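Local coordinates for protein streptomycin 3''-adenylyltransferase (Enterococcus faecalis, PDB 6XZ0) that catalyses transfer of AMP from ATP to the 9-hydroxyl of spectinomycin, giving resistance to that antibiotic but not to streptomycin, at residues A[47-52]-A[83-88]. Numbering follows the deposited sequence.
Sequences LDFLVV and RYIELT. With SCM (spectinomycin), chain B.
Leu47 meets the loop leading into strand 85-91, and the start of that strand, through backbone and side chain alike: its N donates to Tyr84 O and its O accepts from Glu86 N, while CG rests against Arg83 CD at 3.6 Å, the two side chains crossing at about a right angle. The guanidinium of Arg83 continues past this contact to Lys42 O. Asp48 projects from the other face of the sheet beside Glu86; the side chains run alongside each other with their carboxylate planes turned 58° apart, bringing the like charges of Asp48 OD1 and Glu86 OE1 within 4.5 Å. Spectinomycin O11 donates to Glu86 OE1 at 3.0 Å, with OE2 almost as near; separately, its methyl C2M lies over the centre of the Tyr84 ring, 3.6 Å above the plane. Asp180 OD2 also hydrogen-bonds the drug. The two strands pair in parallel across the beta-alpha-beta crossover made by strand 47-53, helix 59-69 and strand 85-91, within the mixed sheet of the nucleotidyltransferase domain. Phe49 N donates to Glu86 O, and Phe49 O accepts from Thr88 N in the longest bond of the ladder, 3.3 Å, the donor 36° out of the carbonyl plane. Chi1 of -67° sets the Phe49 ring beside its backbone N, with the CD1 edge 4.2 Å from Ile85 CG2; Ile12 of helix 8-23 also touches this side chain. Beyond it, Leu50 CD1 touches Thr88 OG1 at 3.4 Å on the Asp48 face. Val51 N donates to Thr88 O, its CG2 packs against Leu87 CD1 at 3.7 Å, and the pairing runs on to Ile90.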
loop_
_atom_site.group_PDB
_atom_site.type_symbol
_atom_site.label_atom_id
_atom_site.label_comp_id
_atom_site.label_asym_id
_atom_site.label_seq_id
_atom_site.Cartn_x
_atom_site.Cartn_y
_atom_site.Cartn_z
ATOM N N LEU A 47 -3.036 6.223 -5.641
ATOM C CA LEU A 47 -1.781 6.964 -5.752
ATOM C C LEU A 47 -0.904 6.625 -4.552
ATOM O O LEU A 47 -1.084 7.174 -3.463
ATOM C CB LEU A 47 -2.056 8.460 -5.831
ATOM C CG LEU A 47 -2.668 8.932 -7.146
ATOM C CD1 LEU A 47 -3.009 10.407 -7.076
ATOM C CD2 LEU A 47 -1.735 8.639 -8.308
ATOM N N ASP A 48 0.060 5.732 -4.759
ATOM C CA ASP A 48 0.965 5.290 -3.702
ATOM C C ASP A 48 2.284 6.043 -3.834
ATOM O O ASP A 48 3.068 5.779 -4.750
ATOM C CB ASP A 48 1.183 3.780 -3.774
ATOM C CG ASP A 48 -0.102 3.016 -4.018
ATOM O OD1 ASP A 48 -1.094 3.271 -3.303
ATOM O OD2 ASP A 48 -0.118 2.159 -4.926
ATOM N N PHE A 49 2.528 6.973 -2.916
ATOM C CA PHE A 49 3.765 7.738 -2.887
ATOM C C PHE A 49 4.748 7.128 -1.895
ATOM O O PHE A 49 4.359 6.560 -0.872
ATOM C CB PHE A 49 3.505 9.198 -2.508
ATOM C CG PHE A 49 2.719 9.965 -3.530
ATOM C CD1 PHE A 49 1.351 10.133 -3.387
ATOM C CD2 PHE A 49 3.348 10.526 -4.630
ATOM C CE1 PHE A 49 0.625 10.844 -4.326
ATOM C CE2 PHE A 49 2.627 11.238 -5.570
ATOM C CZ PHE A 49 1.264 11.396 -5.417
ATOM N N LEU A 50 6.035 7.258 -2.209
ATOM C CA LEU A 50 7.112 6.889 -1.301
ATOM C C LEU A 50 8.057 8.073 -1.176
ATOM O O LEU A 50 8.521 8.611 -2.185
ATOM C CB LEU A 50 7.868 5.649 -1.791
ATOM C CG LEU A 50 9.112 5.270 -0.982
ATOM C CD1 LEU A 50 8.765 5.095 0.491
ATOM C CD2 LEU A 50 9.755 4.008 -1.536
ATOM N N VAL A 51 8.338 8.476 0.061
ATOM C CA VAL A 51 9.127 9.666 0.351
ATOM C C VAL A 51 10.322 9.259 1.200
ATOM O O VAL A 51 10.166 8.545 2.198
ATOM C CB VAL A 51 8.286 10.737 1.070
ATOM C CG1 VAL A 51 9.159 11.898 1.515
ATOM C CG2 VAL A 51 7.163 11.220 0.166
ATOM N N VAL A 52 11.509 9.708 0.802
ATOM C CA VAL A 52 12.743 9.455 1.537
ATOM C C VAL A 52 13.215 10.768 2.142
ATOM O O VAL A 52 13.348 11.773 1.434
ATOM C CB VAL A 52 13.827 8.849 0.631
ATOM C CG1 VAL A 52 15.022 8.401 1.462
ATOM C CG2 VAL A 52 13.259 7.692 -0.172
ATOM N N ARG A 83 -9.032 9.909 -6.169
ATOM C CA ARG A 83 -8.528 8.599 -5.787
ATOM C C ARG A 83 -7.747 8.708 -4.485
ATOM O O ARG A 83 -7.229 9.775 -4.140
ATOM C CB ARG A 83 -7.646 7.995 -6.886
ATOM C CG ARG A 83 -6.496 8.879 -7.330
ATOM C CD ARG A 83 -5.863 8.337 -8.602
ATOM N NE ARG A 83 -6.688 8.589 -9.780
ATOM C CZ ARG A 83 -6.650 7.857 -10.889
ATOM N NH1 ARG A 83 -5.831 6.818 -10.976
ATOM N NH2 ARG A 83 -7.435 8.163 -11.912
ATOM N N TYR A 84 -7.681 7.592 -3.761
ATOM C CA TYR A 84 -6.995 7.573 -2.477
ATOM C C TYR A 84 -5.529 7.948 -2.641
ATOM O O TYR A 84 -4.892 7.638 -3.652
ATOM C CB TYR A 84 -7.095 6.194 -1.826
ATOM C CG TYR A 84 -8.502 5.738 -1.524
ATOM C CD1 TYR A 84 -9.332 6.477 -0.694
ATOM C CD2 TYR A 84 -8.997 4.559 -2.064
ATOM C CE1 TYR A 84 -10.620 6.057 -0.414
ATOM C CE2 TYR A 84 -10.279 4.131 -1.791
ATOM C CZ TYR A 84 -11.087 4.882 -0.967
ATOM O OH TYR A 84 -12.363 4.448 -0.702
ATOM N N ILE A 85 -4.995 8.620 -1.629
ATOM C CA ILE A 85 -3.584 8.975 -1.575
ATOM C C ILE A 85 -2.969 8.259 -0.381
ATOM O O ILE A 85 -3.384 8.475 0.765
ATOM C CB ILE A 85 -3.376 10.494 -1.489
ATOM C CG1 ILE A 85 -3.597 11.123 -2.866
ATOM C CG2 ILE A 85 -1.982 10.817 -0.968
ATOM C CD1 ILE A 85 -3.397 12.614 -2.897
ATOM N N GLU A 86 -1.992 7.399 -0.658
ATOM C CA GLU A 86 -1.292 6.613 0.353
ATOM C C GLU A 86 0.191 6.948 0.251
ATOM O O GLU A 86 0.850 6.580 -0.727
ATOM C CB GLU A 86 -1.542 5.121 0.141
ATOM C CG GLU A 86 -1.558 4.287 1.408
ATOM C CD GLU A 86 -1.960 2.849 1.142
ATOM O OE1 GLU A 86 -3.083 2.628 0.644
ATOM O OE2 GLU A 86 -1.150 1.942 1.423
ATOM N N LEU A 87 0.712 7.656 1.252
ATOM C CA LEU A 87 2.101 8.094 1.258
ATOM C C LEU A 87 2.780 7.590 2.521
ATOM O O LEU A 87 2.260 7.768 3.629
ATOM C CB LEU A 87 2.200 9.627 1.161
ATOM C CG LEU A 87 3.563 10.328 1.244
ATOM C CD1 LEU A 87 3.494 11.660 0.520
ATOM C CD2 LEU A 87 4.023 10.567 2.675
ATOM N N THR A 88 3.944 6.970 2.348
ATOM C CA THR A 88 4.774 6.517 3.452
ATOM C C THR A 88 6.123 7.217 3.387
ATOM O O THR A 88 6.699 7.376 2.305
ATOM C CB THR A 88 4.973 4.996 3.421
ATOM O OG1 THR A 88 6.112 4.676 2.615
ATOM C CG2 THR A 88 3.746 4.312 2.840
HETATM O O1 SCM B . -7.178 1.344 1.466
HETATM C C2 SCM B . -8.371 2.147 1.396
HETATM C C2M SCM B . -7.929 3.588 1.396
HETATM C C3 SCM B . -9.271 1.789 2.561
HETATM C C4 SCM B . -9.533 0.307 2.584
HETATM O O4 SCM B . -10.647 -0.143 2.721
HETATM C C5 SCM B . -8.277 -0.575 2.406
HETATM O O5 SCM B . -8.653 -1.872 2.077
HETATM C C6 SCM B . -7.408 -0.031 1.264
HETATM O O1B SCM B . -7.618 -0.585 3.662
HETATM O O2B SCM B . -6.142 -0.638 1.274
HETATM C C7 SCM B . -6.303 -1.162 3.607
HETATM C C8 SCM B . -5.646 -0.999 4.976
HETATM N N8 SCM B . -6.329 -1.798 6.000
HETATM C C8M SCM B . -7.290 -1.038 6.797
HETATM C C9 SCM B . -4.187 -1.452 4.928
HETATM O O9 SCM B . -4.137 -2.861 4.730
HETATM C C10 SCM B . -3.413 -0.727 3.827
HETATM N N10 SCM B . -2.005 -1.150 3.886
HETATM C C1M SCM B . -1.679 -2.268 3.001
HETATM C C11 SCM B . -4.066 -0.948 2.462
HETATM O O11 SCM B . -3.362 -0.216 1.464
HETATM C C12 SCM B . -5.496 -0.441 2.540
#